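Local coordinates for arsenate Reductase (Corynebacterium glutamicum, PDB 3T38), which reduces arsenate to arsenite in a probably thioredoxin-dependent reaction, using a low-molecular-weight tyrosine phosphatase fold, at residues Ser99-His104 against Glu129-Arg134; Ser108-Arg113 against Glu203-Ile208; Ala92-Ile97 against Gln191-Glu196; Glu60-Asp65 against Pro145-Val150; Val84-Val89 against Gly199-Leu204. All coordinates share one frame; numbering follows the deposited sequence.

Contact 1. Residues Ser99-His104 against Glu129-Arg134; sequences SALLSH and EILSER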
# COMPACT_ATOMS: atom_id res chain seq x y z
N SER A 99 -13.57 11.90 -10.21
CA SER A 99 -13.98 12.10 -8.85
C SER A 99 -14.41 13.53 -8.58
O SER A 99 -15.40 13.76 -7.86
CB SER A 99 -12.81 11.72 -7.88
OG SER A 99 -13.13 12.10 -6.54
N ALA A 100 -13.66 14.50 -9.12
CA ALA A 100 -13.94 15.91 -8.86
C ALA A 100 -15.20 16.37 -9.59
O ALA A 100 -15.93 17.21 -9.09
CB ALA A 100 -12.70 16.83 -9.17
N LEU A 101 -15.47 15.79 -10.76
CA LEU A 101 -16.65 16.17 -11.54
C LEU A 101 -17.87 15.63 -10.77
O LEU A 101 -18.84 16.35 -10.50
CB LEU A 101 -16.54 15.68 -13.01
CG LEU A 101 -15.56 16.46 -13.96
CD1 LEU A 101 -15.34 15.87 -15.40
CD2 LEU A 101 -16.06 17.90 -14.17
N LEU A 102 -17.81 14.39 -10.30
CA LEU A 102 -18.99 13.88 -9.56
C LEU A 102 -19.25 14.66 -8.27
O LEU A 102 -20.40 14.99 -7.98
CB LEU A 102 -18.91 12.33 -9.35
CG LEU A 102 -20.06 11.63 -8.61
CD1 LEU A 102 -21.41 11.90 -9.26
CD2 LEU A 102 -19.83 10.12 -8.50
N SER A 103 -18.23 14.99 -7.51
CA SER A 103 -18.45 15.80 -6.30
C SER A 103 -19.05 17.14 -6.63
O SER A 103 -19.88 17.65 -5.89
CB SER A 103 -17.16 15.98 -5.46
OG SER A 103 -16.58 14.69 -5.19
N HIS A 104 -18.61 17.70 -7.75
CA HIS A 104 -19.04 19.01 -8.23
C HIS A 104 -20.55 19.01 -8.60
O HIS A 104 -21.27 19.95 -8.23
CB HIS A 104 -18.14 19.42 -9.39
CG HIS A 104 -18.67 20.53 -10.23
ND1 HIS A 104 -18.47 21.86 -9.93
CD2 HIS A 104 -19.32 20.52 -11.42
CE1 HIS A 104 -19.02 22.62 -10.86
NE2 HIS A 104 -19.53 21.83 -11.79
N GLU A 129 -5.00 22.75 -13.58
CA GLU A 129 -5.29 23.98 -14.31
C GLU A 129 -6.65 23.98 -15.06
O GLU A 129 -7.41 24.95 -14.92
CB GLU A 129 -4.11 24.41 -15.23
CG GLU A 129 -4.44 25.64 -16.15
CD GLU A 129 -3.27 26.13 -17.03
OE1 GLU A 129 -2.19 25.48 -17.04
OE2 GLU A 129 -3.40 27.19 -17.69
N ILE A 130 -6.96 22.91 -15.82
CA ILE A 130 -8.21 22.86 -16.60
C ILE A 130 -9.45 22.82 -15.70
O ILE A 130 -10.44 23.52 -15.97
CB ILE A 130 -8.32 21.63 -17.59
CG1 ILE A 130 -7.11 21.45 -18.51
CG2 ILE A 130 -9.61 21.71 -18.43
CD1 ILE A 130 -6.83 22.55 -19.39
N LEU A 131 -9.43 21.97 -14.68
CA LEU A 131 -10.55 21.88 -13.73
C LEU A 131 -10.73 23.23 -13.07
O LEU A 131 -11.82 23.76 -13.03
CB LEU A 131 -10.32 20.79 -12.69
CG LEU A 131 -10.42 19.36 -13.23
CD1 LEU A 131 -10.23 18.39 -12.10
CD2 LEU A 131 -11.77 19.12 -14.00
N SER A 132 -9.62 23.78 -12.59
CA SER A 132 -9.62 25.17 -12.09
C SER A 132 -10.25 26.22 -13.02
O SER A 132 -11.04 27.03 -12.55
CB SER A 132 -8.20 25.59 -11.71
OG SER A 132 -8.24 26.92 -11.27
N GLU A 133 -9.93 26.17 -14.32
CA GLU A 133 -10.40 27.16 -15.32
C GLU A 133 -11.89 27.16 -15.53
O GLU A 133 -12.42 28.07 -16.14
CB GLU A 133 -9.85 26.87 -16.70
CG GLU A 133 -8.37 26.99 -16.86
CD GLU A 133 -7.97 26.94 -18.33
OE1 GLU A 133 -6.99 26.23 -18.66
OE2 GLU A 133 -8.67 27.61 -19.15
N ARG A 134 -12.56 26.09 -15.11
CA ARG A 134 -13.98 25.93 -15.33
C ARG A 134 -14.66 25.76 -13.99
O ARG A 134 -15.75 25.21 -13.91
CB ARG A 134 -14.29 24.75 -16.25
CG ARG A 134 -13.91 23.39 -15.67
CD ARG A 134 -14.21 22.30 -16.65
NE ARG A 134 -15.52 21.75 -16.40
CZ ARG A 134 -16.20 20.99 -17.24
NH1 ARG A 134 -15.67 20.69 -18.44
NH2 ARG A 134 -17.42 20.55 -16.88

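Contact 2. Residues Ser108-Arg113 against Glu203-Ile208; sequences SSVEVR and ELWKSI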
# COMPACT_ATOMS: atom_id res chain seq x y z
N SER A 108 -22.74 16.94 -1.28
CA SER A 108 -22.99 16.05 -0.13
C SER A 108 -23.83 14.82 -0.37
O SER A 108 -23.90 13.95 0.51
CB SER A 108 -23.81 16.85 0.89
OG SER A 108 -22.97 17.69 1.62
N SER A 109 -24.54 14.78 -1.50
CA SER A 109 -25.37 13.61 -1.87
C SER A 109 -24.60 12.34 -2.16
O SER A 109 -25.21 11.29 -2.18
CB SER A 109 -26.25 13.90 -3.07
OG SER A 109 -26.87 15.12 -2.88
N VAL A 110 -23.29 12.42 -2.44
CA VAL A 110 -22.48 11.20 -2.50
C VAL A 110 -21.13 11.39 -1.77
O VAL A 110 -20.68 12.54 -1.54
CB VAL A 110 -22.36 10.59 -3.98
CG1 VAL A 110 -23.74 10.48 -4.67
CG2 VAL A 110 -21.53 11.39 -4.83
N GLU A 111 -20.52 10.29 -1.33
CA GLU A 111 -19.13 10.29 -0.95
C GLU A 111 -18.29 9.76 -2.11
O GLU A 111 -18.49 8.66 -2.54
CB GLU A 111 -18.89 9.49 0.33
CG GLU A 111 -19.78 10.00 1.47
CD GLU A 111 -19.08 9.93 2.83
OE1 GLU A 111 -17.94 10.45 2.94
OE2 GLU A 111 -19.68 9.35 3.77
N VAL A 112 -17.35 10.54 -2.62
CA VAL A 112 -16.62 10.09 -3.82
C VAL A 112 -15.16 9.87 -3.43
O VAL A 112 -14.60 10.70 -2.75
CB VAL A 112 -16.72 11.11 -4.97
CG1 VAL A 112 -16.28 10.43 -6.35
CG2 VAL A 112 -18.18 11.66 -5.14
N ARG A 113 -14.53 8.78 -3.93
CA ARG A 113 -13.13 8.49 -3.70
C ARG A 113 -12.42 8.17 -4.96
O ARG A 113 -13.05 7.75 -5.96
CB ARG A 113 -13.02 7.30 -2.80
CG ARG A 113 -13.85 7.50 -1.57
CD ARG A 113 -13.47 6.50 -0.49
NE ARG A 113 -14.07 6.83 0.82
CZ ARG A 113 -15.28 6.46 1.22
NH1 ARG A 113 -16.11 5.83 0.38
NH2 ARG A 113 -15.70 6.76 2.46
N GLU A 203 -24.13 11.16 -16.91
CA GLU A 203 -25.05 10.03 -17.00
C GLU A 203 -25.01 9.22 -15.72
O GLU A 203 -26.03 8.76 -15.26
CB GLU A 203 -24.76 9.12 -18.19
CG GLU A 203 -24.95 9.81 -19.53
CD GLU A 203 -26.30 10.57 -19.65
OE1 GLU A 203 -27.39 9.96 -19.39
OE2 GLU A 203 -26.26 11.79 -20.03
N LEU A 204 -23.82 9.06 -15.15
CA LEU A 204 -23.68 8.30 -13.96
C LEU A 204 -24.46 8.99 -12.83
O LEU A 204 -25.22 8.31 -12.16
CB LEU A 204 -22.21 8.10 -13.56
CG LEU A 204 -22.00 7.55 -12.15
CD1 LEU A 204 -22.50 6.09 -12.02
CD2 LEU A 204 -20.55 7.63 -11.72
N TRP A 205 -24.30 10.31 -12.67
CA TRP A 205 -25.02 11.10 -11.66
C TRP A 205 -26.56 11.08 -11.86
O TRP A 205 -27.33 10.84 -10.92
CB TRP A 205 -24.46 12.53 -11.62
CG TRP A 205 -25.19 13.54 -10.74
CD1 TRP A 205 -25.59 14.81 -11.10
CD2 TRP A 205 -25.63 13.34 -9.40
NE1 TRP A 205 -26.22 15.41 -10.04
CE2 TRP A 205 -26.25 14.53 -8.98
CE3 TRP A 205 -25.55 12.26 -8.50
CZ2 TRP A 205 -26.81 14.68 -7.69
CZ3 TRP A 205 -26.08 12.41 -7.21
CH2 TRP A 205 -26.71 13.61 -6.82
N LYS A 206 -27.00 11.26 -13.10
CA LYS A 206 -28.42 11.07 -13.39
C LYS A 206 -28.84 9.69 -12.95
O LYS A 206 -29.83 9.53 -12.24
CB LYS A 206 -28.75 11.34 -14.87
CG LYS A 206 -28.66 12.86 -15.30
CD LYS A 206 -28.52 13.05 -16.86
CE LYS A 206 -28.63 14.51 -17.31
NZ LYS A 206 -30.05 14.86 -17.79
N SER A 207 -28.04 8.68 -13.29
CA SER A 207 -28.44 7.31 -12.95
C SER A 207 -28.47 7.03 -11.43
O SER A 207 -29.41 6.41 -10.93
CB SER A 207 -27.61 6.30 -13.73
OG SER A 207 -27.62 5.07 -13.09
N ILE A 208 -27.45 7.50 -10.71
CA ILE A 208 -27.41 7.41 -9.29
C ILE A 208 -28.62 8.06 -8.62
O ILE A 208 -29.23 7.43 -7.78
CB ILE A 208 -26.10 8.05 -8.71
CG1 ILE A 208 -24.86 7.28 -9.19
CG2 ILE A 208 -26.19 8.20 -7.17
CD1 ILE A 208 -23.52 7.87 -8.68

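Contact 3. Residues Ala92-Ile97 against Gln191-Glu196; sequences AGRSQI and QEIIEE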
# COMPACT_ATOMS: atom_id res chain seq x y z
N ALA A 92 -3.59 10.34 -10.98
CA ALA A 92 -3.23 11.69 -11.23
C ALA A 92 -4.05 12.39 -12.29
O ALA A 92 -4.00 13.63 -12.38
CB ALA A 92 -1.81 11.75 -11.57
N GLY A 93 -4.78 11.64 -13.12
CA GLY A 93 -5.55 12.21 -14.24
C GLY A 93 -6.98 11.71 -14.17
O GLY A 93 -7.77 12.14 -13.30
N ARG A 94 -7.28 10.73 -15.04
CA ARG A 94 -8.62 10.10 -15.15
C ARG A 94 -9.46 9.99 -13.86
O ARG A 94 -10.61 10.47 -13.81
CB ARG A 94 -8.49 8.69 -15.74
CG ARG A 94 -8.09 8.67 -17.22
CD ARG A 94 -7.70 7.25 -17.68
NE ARG A 94 -7.49 7.15 -19.12
CZ ARG A 94 -6.41 7.60 -19.78
NH1 ARG A 94 -5.41 8.21 -19.14
NH2 ARG A 94 -6.33 7.44 -21.11
N SER A 95 -8.94 9.31 -12.84
CA SER A 95 -9.75 9.10 -11.62
C SER A 95 -9.96 10.38 -10.81
O SER A 95 -10.95 10.52 -10.09
CB SER A 95 -9.22 7.97 -10.72
OG SER A 95 -7.84 8.13 -10.37
N GLN A 96 -9.03 11.29 -10.90
CA GLN A 96 -9.12 12.57 -10.20
C GLN A 96 -10.13 13.50 -10.86
O GLN A 96 -10.87 14.20 -10.18
CB GLN A 96 -7.75 13.25 -10.12
CG GLN A 96 -6.69 12.44 -9.35
CD GLN A 96 -6.80 12.61 -7.82
OE1 GLN A 96 -7.77 13.18 -7.32
NE2 GLN A 96 -5.78 12.14 -7.08
N ILE A 97 -10.11 13.51 -12.19
CA ILE A 97 -11.09 14.20 -12.99
C ILE A 97 -12.46 13.65 -12.71
O ILE A 97 -13.39 14.45 -12.44
CB ILE A 97 -10.81 14.01 -14.52
CG1 ILE A 97 -9.43 14.56 -14.86
CG2 ILE A 97 -11.97 14.66 -15.36
CD1 ILE A 97 -8.96 14.16 -16.29
N GLN A 191 -7.40 17.91 -22.20
CA GLN A 191 -8.60 18.61 -22.65
C GLN A 191 -9.77 17.68 -23.01
O GLN A 191 -10.84 17.79 -22.44
CB GLN A 191 -8.23 19.56 -23.87
N GLU A 192 -9.53 16.75 -23.95
CA GLU A 192 -10.56 15.87 -24.49
C GLU A 192 -11.00 14.77 -23.55
O GLU A 192 -12.18 14.45 -23.46
CB GLU A 192 -10.06 15.27 -25.80
CG GLU A 192 -10.02 16.29 -26.97
CD GLU A 192 -9.07 15.87 -28.11
OE1 GLU A 192 -8.05 15.21 -27.85
OE2 GLU A 192 -9.35 16.23 -29.27
N ILE A 193 -10.04 14.20 -22.84
CA ILE A 193 -10.33 13.24 -21.78
C ILE A 193 -11.27 13.87 -20.71
O ILE A 193 -12.17 13.23 -20.24
CB ILE A 193 -8.98 12.76 -21.11
CG1 ILE A 193 -8.12 11.98 -22.09
CG2 ILE A 193 -9.24 11.87 -19.86
CD1 ILE A 193 -6.69 11.80 -21.55
N ILE A 194 -11.03 15.11 -20.31
CA ILE A 194 -11.90 15.79 -19.35
C ILE A 194 -13.33 15.86 -19.88
O ILE A 194 -14.26 15.51 -19.17
CB ILE A 194 -11.30 17.16 -18.90
CG1 ILE A 194 -10.09 16.88 -18.01
CG2 ILE A 194 -12.28 17.99 -18.15
CD1 ILE A 194 -9.18 18.10 -17.59
N GLU A 195 -13.48 16.18 -21.17
CA GLU A 195 -14.79 16.26 -21.85
C GLU A 195 -15.46 14.91 -21.95
O GLU A 195 -16.64 14.82 -21.75
CB GLU A 195 -14.67 16.77 -23.28
CG GLU A 195 -13.78 17.95 -23.40
CD GLU A 195 -14.53 19.25 -23.22
OE1 GLU A 195 -15.29 19.34 -22.19
OE2 GLU A 195 -14.35 20.15 -24.10
N GLU A 196 -14.70 13.87 -22.31
CA GLU A 196 -15.32 12.55 -22.40
C GLU A 196 -15.75 12.07 -21.01
O GLU A 196 -16.83 11.55 -20.85
CB GLU A 196 -14.41 11.55 -23.09
CG GLU A 196 -14.90 10.12 -22.87
CD GLU A 196 -14.16 9.10 -23.71
OE1 GLU A 196 -12.97 9.37 -24.07
OE2 GLU A 196 -14.76 8.02 -23.99

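Contact 4. Residues Glu60-Asp65 against Pro145-Val150; sequences EGFAKD and PLTDDV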
# COMPACT_ATOMS: atom_id res chain seq x y z
N GLU A 60 -2.57 11.68 7.40
CA GLU A 60 -3.68 11.86 8.34
C GLU A 60 -5.02 11.96 7.59
O GLU A 60 -5.99 11.34 8.00
CB GLU A 60 -3.52 13.12 9.19
CG GLU A 60 -4.69 13.27 10.15
CD GLU A 60 -4.58 14.45 11.07
OE1 GLU A 60 -3.70 15.30 10.86
OE2 GLU A 60 -5.36 14.53 12.04
N GLY A 61 -5.03 12.72 6.50
CA GLY A 61 -6.24 12.83 5.67
C GLY A 61 -6.65 11.50 5.03
O GLY A 61 -7.80 11.08 5.15
N PHE A 62 -5.70 10.87 4.36
CA PHE A 62 -5.86 9.51 3.83
C PHE A 62 -6.28 8.44 4.88
O PHE A 62 -7.23 7.70 4.68
CB PHE A 62 -4.52 9.11 3.22
CG PHE A 62 -4.57 7.89 2.39
CD1 PHE A 62 -5.73 7.53 1.72
CD2 PHE A 62 -3.43 7.11 2.25
CE1 PHE A 62 -5.72 6.38 0.90
CE2 PHE A 62 -3.42 5.97 1.47
CZ PHE A 62 -4.57 5.61 0.79
N ALA A 63 -5.60 8.37 6.00
CA ALA A 63 -6.05 7.49 7.07
C ALA A 63 -7.45 7.77 7.52
O ALA A 63 -8.21 6.83 7.64
CB ALA A 63 -5.07 7.51 8.30
N LYS A 64 -7.78 9.03 7.81
CA LYS A 64 -9.12 9.41 8.27
C LYS A 64 -10.20 9.04 7.22
O LYS A 64 -11.29 8.53 7.57
CB LYS A 64 -9.19 10.92 8.58
CG LYS A 64 -8.44 11.31 9.89
CD LYS A 64 -8.71 12.72 10.35
CE LYS A 64 -8.06 12.94 11.74
NZ LYS A 64 -8.13 14.37 12.25
N ASP A 65 -9.89 9.24 5.93
CA ASP A 65 -10.85 8.85 4.94
C ASP A 65 -10.98 7.35 4.90
O ASP A 65 -12.10 6.82 4.78
CB ASP A 65 -10.58 9.40 3.52
CG ASP A 65 -11.85 9.16 2.58
OD1 ASP A 65 -13.04 9.04 3.12
OD2 ASP A 65 -11.68 9.05 1.34
N PRO A 145 -2.60 5.05 -3.27
CA PRO A 145 -2.89 3.71 -3.79
C PRO A 145 -4.26 3.19 -3.44
O PRO A 145 -4.81 3.47 -2.35
CB PRO A 145 -1.87 2.81 -3.08
CG PRO A 145 -1.67 3.46 -1.67
CD PRO A 145 -1.93 5.02 -1.93
N LEU A 146 -4.78 2.35 -4.33
CA LEU A 146 -5.95 1.54 -4.02
C LEU A 146 -5.80 0.74 -2.73
O LEU A 146 -4.80 0.08 -2.51
CB LEU A 146 -6.20 0.57 -5.17
CG LEU A 146 -7.52 -0.18 -5.10
CD1 LEU A 146 -8.76 0.84 -5.03
CD2 LEU A 146 -7.48 -1.09 -6.38
N THR A 147 -6.81 0.76 -1.90
CA THR A 147 -6.79 -0.02 -0.65
C THR A 147 -8.16 -0.72 -0.54
O THR A 147 -9.12 -0.35 -1.19
CB THR A 147 -6.56 0.85 0.58
OG1 THR A 147 -7.58 1.86 0.62
CG2 THR A 147 -5.11 1.52 0.61
N ASP A 148 -8.21 -1.78 0.23
CA ASP A 148 -9.37 -2.64 0.27
C ASP A 148 -10.50 -1.96 1.01
O ASP A 148 -11.64 -2.09 0.60
CB ASP A 148 -9.02 -3.94 1.04
CG ASP A 148 -10.11 -5.00 0.92
OD1 ASP A 148 -10.30 -5.52 -0.21
OD2 ASP A 148 -10.71 -5.33 1.96
N ASP A 149 -10.22 -1.22 2.08
CA ASP A 149 -11.31 -0.61 2.86
C ASP A 149 -12.23 0.22 1.94
O ASP A 149 -13.45 0.14 2.05
CB ASP A 149 -10.80 0.26 4.00
CG ASP A 149 -9.53 1.00 3.64
OD1 ASP A 149 -9.34 1.45 2.45
OD2 ASP A 149 -8.67 1.04 4.52
N VAL A 150 -11.66 1.00 1.02
CA VAL A 150 -12.49 1.86 0.17
C VAL A 150 -13.28 1.13 -0.91
O VAL A 150 -14.31 1.65 -1.35
CB VAL A 150 -11.73 3.10 -0.41
CG1 VAL A 150 -11.07 3.85 0.79
CG2 VAL A 150 -10.69 2.70 -1.45

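Contact 5. Residues Val84-Val89 against Gly199-Leu204; sequences VLFICV and GRIREL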
# COMPACT_ATOMS: atom_id res chain seq x y z
N VAL A 84 -18.93 6.20 -3.98
CA VAL A 84 -18.42 5.89 -5.32
C VAL A 84 -16.91 5.95 -5.33
O VAL A 84 -16.31 6.82 -4.67
CB VAL A 84 -18.98 6.89 -6.30
CG1 VAL A 84 -18.47 6.65 -7.71
CG2 VAL A 84 -20.53 6.91 -6.24
N LEU A 85 -16.28 5.02 -6.07
CA LEU A 85 -14.87 4.95 -6.17
C LEU A 85 -14.42 4.92 -7.65
O LEU A 85 -14.90 4.09 -8.42
CB LEU A 85 -14.37 3.70 -5.44
CG LEU A 85 -12.87 3.42 -5.70
CD1 LEU A 85 -11.91 4.38 -4.98
CD2 LEU A 85 -12.46 2.02 -5.42
N PHE A 86 -13.47 5.79 -8.02
CA PHE A 86 -12.85 5.75 -9.37
C PHE A 86 -11.40 5.28 -9.23
O PHE A 86 -10.72 5.67 -8.28
CB PHE A 86 -12.89 7.12 -10.07
CG PHE A 86 -14.29 7.65 -10.24
CD1 PHE A 86 -14.89 8.42 -9.20
CD2 PHE A 86 -15.04 7.32 -11.37
CE1 PHE A 86 -16.23 8.90 -9.35
CE2 PHE A 86 -16.39 7.81 -11.53
CZ PHE A 86 -16.98 8.56 -10.52
N ILE A 87 -10.94 4.47 -10.20
CA ILE A 87 -9.64 3.82 -10.12
C ILE A 87 -9.01 3.92 -11.50
O ILE A 87 -9.66 3.51 -12.44
CB ILE A 87 -9.79 2.28 -9.75
CG1 ILE A 87 -10.53 2.10 -8.40
CG2 ILE A 87 -8.39 1.58 -9.64
CD1 ILE A 87 -10.76 0.71 -8.04
N CYS A 88 -7.78 4.45 -11.61
CA CYS A 88 -7.00 4.51 -12.91
C CYS A 88 -5.57 4.20 -12.51
O CYS A 88 -5.34 3.75 -11.37
CB CYS A 88 -7.10 5.89 -13.58
SG CYS A 88 -6.30 7.29 -12.62
N VAL A 89 -4.61 4.33 -13.43
CA VAL A 89 -3.28 3.83 -13.10
C VAL A 89 -2.58 4.71 -12.04
O VAL A 89 -2.27 4.22 -10.98
CB VAL A 89 -2.39 3.57 -14.34
CG1 VAL A 89 -0.97 3.15 -13.91
CG2 VAL A 89 -3.04 2.49 -15.27
N GLY A 199 -19.03 13.99 -19.83
CA GLY A 199 -20.17 13.30 -20.41
C GLY A 199 -20.60 12.02 -19.68
O GLY A 199 -21.81 11.78 -19.50
N ARG A 200 -19.63 11.20 -19.25
CA ARG A 200 -19.93 9.93 -18.59
C ARG A 200 -20.37 10.16 -17.11
O ARG A 200 -21.22 9.44 -16.58
CB ARG A 200 -18.72 8.97 -18.64
CG ARG A 200 -18.43 8.32 -20.07
CD ARG A 200 -17.07 7.61 -20.06
NE ARG A 200 -16.85 6.63 -21.13
CZ ARG A 200 -17.42 5.43 -21.20
NH1 ARG A 200 -18.33 5.03 -20.29
NH2 ARG A 200 -17.12 4.62 -22.19
N ILE A 201 -19.76 11.15 -16.48
CA ILE A 201 -20.08 11.51 -15.10
C ILE A 201 -21.53 12.03 -15.04
O ILE A 201 -22.28 11.69 -14.12
CB ILE A 201 -19.07 12.59 -14.53
CG1 ILE A 201 -17.70 11.98 -14.34
CG2 ILE A 201 -19.60 13.24 -13.22
CD1 ILE A 201 -17.67 10.87 -13.22
N ARG A 202 -21.93 12.84 -16.03
CA ARG A 202 -23.33 13.30 -16.08
C ARG A 202 -24.36 12.19 -16.09
O ARG A 202 -25.32 12.25 -15.34
CB ARG A 202 -23.58 14.29 -17.21
CG ARG A 202 -22.79 15.58 -17.05
CD ARG A 202 -22.90 16.35 -18.36
NE ARG A 202 -22.21 17.62 -18.30
CZ ARG A 202 -22.74 18.74 -17.80
NH1 ARG A 202 -23.96 18.74 -17.30
NH2 ARG A 202 -22.02 19.85 -17.80
N GLU A 203 -24.13 11.16 -16.91
CA GLU A 203 -25.05 10.03 -17.00
C GLU A 203 -25.01 9.22 -15.72
O GLU A 203 -26.03 8.76 -15.26
CB GLU A 203 -24.76 9.12 -18.19
CG GLU A 203 -24.95 9.81 -19.53
CD GLU A 203 -26.30 10.57 -19.65
OE1 GLU A 203 -27.39 9.96 -19.39
OE2 GLU A 203 -26.26 11.79 -20.03
N LEU A 204 -23.82 9.06 -15.15
CA LEU A 204 -23.68 8.30 -13.96
C LEU A 204 -24.46 8.99 -12.83
O LEU A 204 -25.22 8.31 -12.16
CB LEU A 204 -22.21 8.10 -13.56
CG LEU A 204 -22.00 7.55 -12.15
CD1 LEU A 204 -22.50 6.09 -12.02
CD2 LEU A 204 -20.55 7.63 -11.72

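Contact 1. Residues Ser99-His104 against Glu129-Arg134
Leu101 and Leu131 both set CG opposite the carbonyl carbon (chi1 -74° and -71°), which brings their branched ends near each other between the two helices. CD1 of Leu131 reaches CB of Ala100 at 4.1 Å. The other methyl, CD2 of Leu131, lies 4.5 Å from CD2 of Leu101, a looser contact. Leu101 CD2 has a second neighbour. It sits over one face of the Arg134 guanidinium, with NH2 of Arg134 4.0 Å away. The Arg134 chain bends at chi3 (-94°), and the side chains of Leu101 and Arg134 cross at about a right angle. While Leu101 lies against the guanidinium, NH2 of Arg134 is paired in a salt bridge with Asp198 of helix 190-211. Ala100 and Leu131 also both pack on Ile138. The contact is helix-on-helix packing in an alpha/beta fold: helix 94-106 lies on the sheet, and helix 125-133 lies beside it, as expected of the low-molecular-weight tyrosine phosphatase fold.

Contact 2. Residues Ser108-Arg113 against Glu203-Ile208
This contact joins the lead-in to an edge strand of the parallel sheet with the C-terminal helix 190-211. Ser109 and Val110 come just before strand 111-116. They meet Trp205 and Ile208, about one helical turn apart on the same helix. The six-membered part of the indole does the touching. Its CH2 approaches CB of Ser109 at 3.8 Å, and the next ring carbon, CZ3 of Trp205, lies 4.0 Å from CG1 of Val110. Both approaches are oblique to the ring. CG of Trp205 is turned away from its own backbone N (chi1 173°), and this carries the long ring out beside the helix to the two residues. CG1 of Val110 also touches CG2 of Ile208, at 4.2 Å. One valine methyl thus rests on the indole and the isoleucine together. Ser109 meets the indole through CB, while its OG makes a weak hydrogen bond to O of Ala106. Trp205 rests further on Tyr105 and Ala106, at the end of helix 94-106. Ile208 packs on Val84 of the neighbouring strand, and Val110 on Pro82. No hydrogen bond crosses between the two segments. Apolar side chains covering one face of a parallel sheet with the last helix fit the alpha/beta fold of the low-molecular-weight tyrosine phosphatases.

Contact 3. Residues Ala92-Ile97 against Gln191-Glu196
The Arg94 guanidinium has Ile193 over one face, through CD1. Its nitrogens are held by two acidic groups outside the two segments: NH2 pairs with Glu187 and NE with Glu178. With two partners on different nitrogens, the group has little freedom to turn. Lower on the chain, CG of Arg94 lies 4.3 Å from CG2 of Ile193. Arg94 closes the sequence Cys88-X5-Arg94, which matches the phosphate-binding P-loop signature of the low-molecular-weight phosphatase family, and helix 94-106 carries the chain on from this loop. The closer packing is one turn on. Ile97 and Ile194 cross at about a right angle. CD1 of Ile97 presses on CG1 of Ile194 at 3.4 Å, tighter than usual for two carbons. CG2 of Ile97 is 3.9 Å from the same atom, so both branches of Ile97 touch one methylene of Ile194. CD1 of Ile97 also meets CG2 of Ile193 at 4.3 Å. On helix 125-133, Val127 packs against Ile97 and Ile130 against Ile194.

Contact 4. Residues Glu60-Asp65 against Pro145-Val150
Phe62 leaves helix 55-73 at CB, and its ring reaches across to the loop at Pro145. CG is turned away from the backbone N (chi1 -168°), which carries the ring toward Pro145 and Thr147. CE2 of Phe62 meets CD of Pro145 at 3.8 Å. At the tip, CZ of Phe62 touches three atoms. CD of Pro145 is 3.8 Å away, and the carbonyl O of Pro145 stands at the ring edge, near its plane. The third, CG2 of Thr147, comes in obliquely at 4.1 Å from CZ of Phe62. The ring also makes a cation-pi contact with Arg66. Thr147 turns its methyl to the ring and its OG1 to the carboxylate of Asp149, donating a hydrogen bond of 2.6 Å to OD1 on the syn side. The same OD1 takes a weak bond from N of Val150. The other oxygen, OD2, is held by Arg66 and Tyr37, so the buried carboxylate is gripped at both oxygens. Glu40 of the second subunit accepts hydrogen bonds from N of Asp148 and N of Asp149. The Thr147 side chain lies about 6 Å from a bound dithiane-diol. Residues lining the pocket of that ligand include Thr33, Arg36, Tyr37, Glu40 and Arg66. The contact joins helix 55-73 of the N-terminal part to the phosphatase-like part, next to this pocket and the subunit interface.

Contact 5. Residues Val84-Val89 against Gly199-Leu204
Apolar contacts carry this pairing, all through the far end of one ring. CZ of Phe86 lies 3.6 Å from CD1 of Ile201, and CE2 of Phe86 is 3.7 Å from the same methyl. CD2 of Leu204 comes to CZ of Phe86 at 3.9 Å. Both methyls approach obliquely to the ring. Phe86 and Leu204 extend toward each other from opposite directions, whereas the side chains of Phe86 and Ile201 meet at a slant. Phe86 has CG opposite its carbonyl carbon (chi1 -58°), and the ring leans out of the sheet toward the helix. Around it, Ala98, Leu102, Val112 and Ile158 complete a buried apolar setting.

Backbone hydrogen bonds place the strand. Val84 and Phe86 bond to Arg113 on strand 111-116. On the other side, Leu85 bonds to Tyr156 and Ile158. Strand 83-88 is thus an inner strand of the four-stranded parallel sheet. It ends at Cys88, the first residue of the P-loop signature in the low-molecular-weight tyrosine phosphatase fold. The helix is held by its own bonds, such as N of Leu204 to O of Arg200 at 3.0 Å.

Among the polar side chains of the helix, Arg200 makes a cation-pi contact with Trp177 and a weak, long ion pair with Glu196.

Overall arrangement
Contacts 2, 3 and 5 all use helix 190-211. Contacts 2 and 5 share Glu203 and Leu204, and their centres lie 9 Å apart. Their strands are neighbours in the sheet: N of Arg113 is 2.7 Å from O of Val84. Contact 1 adds helix 125-133 against helix 94-106, and Ile130 there packs on Ile194 of contact 3. Leu102 of contact 1 packs on Phe86 of contact 5. Contacts 3 and 5 meet where the Cys88-to-Arg94 loop passes into the helix, OG of Ser95 being 2.9 Å from SG of Cys88. Contact 4, by the dithiane-diol pocket, has its centre 22 Å from that of contact 3. Its Leu146 packs on Ile87 of contact 5, and a weak Asp65-Arg113 ion pair links it to contact 2.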